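Local coordinates for putative acetyl/propionyl-CoA carboxylase, alpha subunit (Methylibium petroleiphilum, PDB 2O1Q), which is a zinc-binding cupin of uncertain function, possibly an oxidoreductase of the acetylacetone dioxygenase type, at residues 31-36 with 43-48; 60-65 with 115-120. All blocks are in the same frame, centred on the assembly; numbering follows the deposited sequence.

Contact 1: 31-36 with 43-48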
# COMPACT_ATOMS: atom_id res chain seq x y z
N ILE A 31 -9.58 -26.01 11.12
CA ILE A 31 -8.81 -25.29 10.13
C ILE A 31 -7.33 -25.31 10.54
O ILE A 31 -6.99 -25.17 11.74
CB ILE A 31 -9.32 -23.82 9.99
CG1 ILE A 31 -10.79 -23.78 9.48
CG2 ILE A 31 -8.35 -22.99 9.13
CD1 ILE A 31 -11.39 -22.39 9.13
N ARG A 32 -6.47 -25.48 9.54
CA ARG A 32 -5.01 -25.46 9.68
C ARG A 32 -4.49 -24.42 8.72
O ARG A 32 -5.18 -23.99 7.76
CB ARG A 32 -4.39 -26.82 9.42
CG ARG A 32 -4.77 -27.84 10.49
CD ARG A 32 -4.11 -29.18 10.26
NE ARG A 32 -4.28 -29.66 8.88
CZ ARG A 32 -3.54 -30.60 8.30
NH1 ARG A 32 -2.54 -31.18 8.91
NH2 ARG A 32 -3.74 -30.92 7.04
N TRP A 33 -3.25 -23.99 8.96
CA TRP A 33 -2.68 -22.89 8.19
C TRP A 33 -1.17 -23.04 8.07
O TRP A 33 -0.58 -23.74 8.89
CB TRP A 33 -3.11 -21.54 8.76
CG TRP A 33 -2.43 -21.06 9.98
CD1 TRP A 33 -2.16 -21.76 11.09
CD2 TRP A 33 -1.97 -19.73 10.22
NE1 TRP A 33 -1.61 -20.95 12.03
CE2 TRP A 33 -1.42 -19.71 11.50
CE3 TRP A 33 -1.95 -18.56 9.45
CZ2 TRP A 33 -0.87 -18.55 12.05
CZ3 TRP A 33 -1.40 -17.43 10.00
CH2 TRP A 33 -0.85 -17.44 11.28
N LYS A 34 -0.58 -22.26 7.14
CA LYS A 34 0.88 -21.99 7.04
C LYS A 34 0.92 -20.51 6.79
O LYS A 34 0.35 -20.03 5.81
CB LYS A 34 1.51 -22.75 5.89
CG LYS A 34 1.33 -24.26 6.03
CD LYS A 34 1.97 -25.00 4.87
CE LYS A 34 1.68 -26.47 4.96
NZ LYS A 34 2.42 -27.28 3.93
N LEU A 35 1.62 -19.79 7.66
CA LEU A 35 1.99 -18.43 7.39
C LEU A 35 3.15 -18.41 6.42
O LEU A 35 4.12 -19.08 6.61
CB LEU A 35 2.37 -17.69 8.66
CG LEU A 35 2.69 -16.20 8.55
CD1 LEU A 35 1.45 -15.50 8.01
CD2 LEU A 35 3.12 -15.65 9.90
N LEU A 36 3.01 -17.62 5.36
CA LEU A 36 3.98 -17.62 4.27
C LEU A 36 4.85 -16.37 4.30
O LEU A 36 6.06 -16.42 3.97
CB LEU A 36 3.26 -17.72 2.95
CG LEU A 36 2.50 -19.03 2.73
CD1 LEU A 36 1.68 -18.91 1.42
CD2 LEU A 36 3.42 -20.26 2.77
N GLY A 43 2.38 -3.69 6.90
CA GLY A 43 1.41 -4.45 7.67
C GLY A 43 0.65 -5.50 6.87
O GLY A 43 -0.46 -5.94 7.26
N SER A 44 1.20 -5.96 5.76
CA SER A 44 0.55 -6.99 5.00
C SER A 44 1.10 -8.38 5.39
O SER A 44 2.12 -8.48 6.07
CB SER A 44 0.61 -6.67 3.51
OG SER A 44 1.99 -6.75 3.16
N TRP A 45 0.33 -9.44 5.08
CA TRP A 45 0.70 -10.78 5.47
C TRP A 45 -0.05 -11.75 4.54
O TRP A 45 -1.07 -11.37 3.92
CB TRP A 45 0.44 -11.02 6.96
CG TRP A 45 -0.96 -10.67 7.43
CD1 TRP A 45 -1.48 -9.41 7.60
CD2 TRP A 45 -1.95 -11.59 7.86
NE1 TRP A 45 -2.76 -9.51 8.11
CE2 TRP A 45 -3.07 -10.84 8.28
CE3 TRP A 45 -2.01 -13.01 7.94
CZ2 TRP A 45 -4.23 -11.44 8.76
CZ3 TRP A 45 -3.16 -13.61 8.44
CH2 TRP A 45 -4.28 -12.81 8.82
N THR A 46 0.45 -12.97 4.37
CA THR A 46 -0.01 -13.91 3.39
C THR A 46 0.12 -15.29 4.00
O THR A 46 1.13 -15.60 4.70
CB THR A 46 0.89 -13.82 2.16
OG1 THR A 46 0.90 -12.49 1.64
CG2 THR A 46 0.51 -14.80 1.13
N ALA A 47 -0.91 -16.09 3.79
CA ALA A 47 -1.03 -17.39 4.41
C ALA A 47 -1.82 -18.29 3.52
O ALA A 47 -2.56 -17.80 2.59
CB ALA A 47 -1.69 -17.25 5.82
N ILE A 48 -1.69 -19.61 3.75
CA ILE A 48 -2.55 -20.61 3.09
C ILE A 48 -3.23 -21.43 4.16
O ILE A 48 -2.72 -21.54 5.29
CB ILE A 48 -1.75 -21.48 2.07
CG1 ILE A 48 -2.68 -22.34 1.25
CG2 ILE A 48 -0.63 -22.20 2.81
CD1 ILE A 48 -2.01 -22.91 -0.05
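Lys34 and Ile48 face each other as an antiparallel hydrogen-bonded pair, and their main chains exchange two bonds: Lys34 N gives its hydrogen to Ile48 O at 2.9 Å, and Ile48 N gives its own to Lys34 O. Beyond the non-hydrogen-bonded pair Leu35-Ala47, Leu36 N adds a third bond, to Thr46 O at 2.8 Å. Ile48 O also receives the CA-H of Trp33, with Trp33 CA 3.2 Å from that oxygen.

The two faces of this ladder differ. The one with Leu35 and Ala47 is apolar and lined by indoles: Ala47 CB lies at the edge of the Trp33 ring, 3.9 Å from Trp33 CE3. Leu35 swings CG opposite the main-chain nitrogen (chi1 -176°), which brings CD1 over the neighbouring strand to 3.3 Å from Thr46 O and to the edge of the Trp45 ring, 4.3 Å from Trp45 CE3. The two indoles themselves approach through their CZ3 atoms. The other face is mixed: Ile48 CG2 packs 3.8 Å from Lys34 CB, with Leu36 CD1 beside it, while the extended Lys34 chain runs away from the hairpin.

Further out, Trp143 and Ala139 of helix 136-144 close over the tryptophan layer, and Trp45 stacks on Phe117. Lys34 NZ is held by the carbonyls of Met14 and Val17 and makes a cation-pi contact with Trp19. Hairpin 32-39/44-51 of this cupin thus has an indole-lined face, where Trp45 NE1 is paired with Gly119 O, and a reverse face where Lys34 and Thr46 have their polar ends bonded, Thr46 OG1 to Ser116 OG of its own chain and, across the subunit interface, to Glu67 of the second subunit.

Contact 2: 60-65 with 115-120. With ZN (zinc ion), chain C.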
# COMPACT_ATOMS: atom_id res chain seq x y z
N HIS A 60 -15.63 -11.27 11.38
CA HIS A 60 -14.54 -10.34 11.27
C HIS A 60 -14.76 -9.36 10.16
O HIS A 60 -15.61 -9.55 9.26
CB HIS A 60 -13.20 -11.07 11.12
CG HIS A 60 -13.06 -11.82 9.85
ND1 HIS A 60 -13.45 -13.13 9.72
CD2 HIS A 60 -12.56 -11.45 8.65
CE1 HIS A 60 -13.18 -13.53 8.48
NE2 HIS A 60 -12.67 -12.52 7.82
N VAL A 61 -13.99 -8.27 10.23
CA VAL A 61 -13.97 -7.18 9.24
C VAL A 61 -12.54 -6.98 8.74
O VAL A 61 -11.59 -6.99 9.53
CB VAL A 61 -14.54 -5.91 9.81
CG1 VAL A 61 -14.66 -4.83 8.71
CG2 VAL A 61 -15.92 -6.20 10.41
N HIS A 62 -12.42 -6.88 7.43
CA HIS A 62 -11.15 -6.53 6.79
C HIS A 62 -10.95 -5.03 6.81
O HIS A 62 -11.75 -4.28 6.26
CB HIS A 62 -11.10 -7.02 5.36
CG HIS A 62 -11.09 -8.51 5.25
ND1 HIS A 62 -9.97 -9.20 4.87
CD2 HIS A 62 -12.02 -9.45 5.60
CE1 HIS A 62 -10.24 -10.50 4.89
NE2 HIS A 62 -11.43 -10.68 5.41
N VAL A 63 -9.87 -4.58 7.42
CA VAL A 63 -9.57 -3.13 7.49
C VAL A 63 -8.87 -2.68 6.21
O VAL A 63 -8.83 -1.50 5.95
CB VAL A 63 -8.77 -2.69 8.75
CG1 VAL A 63 -9.41 -3.23 10.03
CG2 VAL A 63 -7.31 -2.99 8.63
N GLY A 64 -8.30 -3.61 5.43
CA GLY A 64 -7.72 -3.32 4.14
C GLY A 64 -8.11 -4.41 3.20
O GLY A 64 -8.71 -5.44 3.56
N PRO A 65 -7.72 -4.21 1.96
CA PRO A 65 -8.02 -5.19 0.97
C PRO A 65 -7.31 -6.53 1.18
O PRO A 65 -6.15 -6.60 1.58
CB PRO A 65 -7.60 -4.46 -0.33
CG PRO A 65 -6.55 -3.63 0.03
CD PRO A 65 -6.94 -3.09 1.41
N MSE A 115 -4.39 -16.60 0.72
CA MSE A 115 -4.85 -15.26 0.87
C MSE A 115 -3.80 -14.32 1.33
O MSE A 115 -2.98 -14.64 2.21
CB MSE A 115 -6.07 -15.20 1.80
CG MSE A 115 -6.76 -13.89 1.80
SE MSE A 115 -8.62 -14.09 2.43
CE MSE A 115 -8.98 -12.17 2.12
N SER A 116 -3.85 -13.13 0.76
CA SER A 116 -3.02 -12.03 1.15
C SER A 116 -3.96 -10.99 1.77
O SER A 116 -5.12 -10.85 1.36
CB SER A 116 -2.25 -11.51 -0.05
OG SER A 116 -1.08 -10.82 0.36
N PHE A 117 -3.45 -10.33 2.79
CA PHE A 117 -4.16 -9.33 3.58
C PHE A 117 -3.35 -8.07 3.73
O PHE A 117 -2.19 -8.13 4.11
CB PHE A 117 -4.40 -9.84 5.00
CG PHE A 117 -5.05 -11.22 5.07
CD1 PHE A 117 -4.26 -12.36 5.12
CD2 PHE A 117 -6.42 -11.35 5.20
CE1 PHE A 117 -4.84 -13.62 5.18
CE2 PHE A 117 -7.04 -12.64 5.24
CZ PHE A 117 -6.24 -13.76 5.31
N LEU A 118 -3.97 -6.93 3.46
CA LEU A 118 -3.34 -5.66 3.76
C LEU A 118 -3.99 -5.22 5.04
O LEU A 118 -5.19 -4.91 5.12
CB LEU A 118 -3.51 -4.62 2.64
CG LEU A 118 -2.97 -3.20 2.94
CD1 LEU A 118 -1.54 -3.23 3.41
CD2 LEU A 118 -3.13 -2.34 1.74
N GLY A 119 -3.21 -5.28 6.08
CA GLY A 119 -3.62 -4.87 7.39
C GLY A 119 -4.37 -5.96 8.14
O GLY A 119 -4.45 -7.13 7.73
N PRO A 120 -4.82 -5.62 9.36
CA PRO A 120 -5.44 -6.68 10.19
C PRO A 120 -6.87 -7.01 9.92
O PRO A 120 -7.53 -6.40 9.08
CB PRO A 120 -5.35 -6.09 11.60
CG PRO A 120 -5.31 -4.58 11.43
CD PRO A 120 -4.58 -4.37 10.10
ZN ZN C . -12.42 -12.46 5.85
O HOH W 1 -7.14 -6.18 6.37
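His62 brings its imidazole against Phe117 and Met115, a selenomethionine, on strand 110-118. Its CE1 lies in plane at the edge of the Phe117 ring, 3.9 Å from Phe117 CE2, and 3.5 Å from the Met115 methyl CE. The extended Met115 chain brings that methyl to the histidine from the opposing direction. Met115 CG in turn sits over one face of the Phe117 ring. NE2 of His62 binds the zinc ion at 2.1 Å; His60 NE2 binds it too, and His102 is the third protein ligand, as expected of a cupin metal centre. Ala58 O fixes the ring of His60 through ND1.

The turn at 63-65 is also close-packed: Val63 CG2 presses on the Pro120 ring at a short 3.4 Å from Pro120 CD, and the Pro65 ring lies alongside Leu118. Gly64 CA comes 3.1 Å from Leu118 O, leaving no room for a side chain there. Leu118 N to Pro65 O, 2.9 Å, is the firm direct bond; Val63 N to Pro120 O is weak.

Between these main chains the joint is looser, and a water fills in, accepting from Gly64 N and lying within bonding distance of Leu118 O and Pro120 O. The outer side, with Val63 and Pro65 partly exposed, meets other subunits, Val63 packing on Pro120 of the third. The chemistry therefore divides: apolar contacts on the metal-binding imidazole are consistent with limited ring rotation, while water supplements the weak Val63-Pro120 bond and links Gly64 N with Leu118 O, which lack a direct one.

How the contacts relate
After three short strands, the chain runs along strand 32-39, turns, and returns on 44-51; contact 1 closes this short hairpin before contact 2 opens. Strand 55-62 follows and leads into 60-65, whose partner 115-120 comes 50 residues later, so contact 2 closes a long, strand-rich loop that includes the third zinc ligand, His102. The contacts are thus in series, neither nested nor crossed. They meet in space because strand 110-118 lies beside 44-51: Trp45 O pairs with Phe117 N, and Ala47 O with Met115 N. Together they tie the hairpin sheet to the zinc-bearing sheet, and both touch the second subunit.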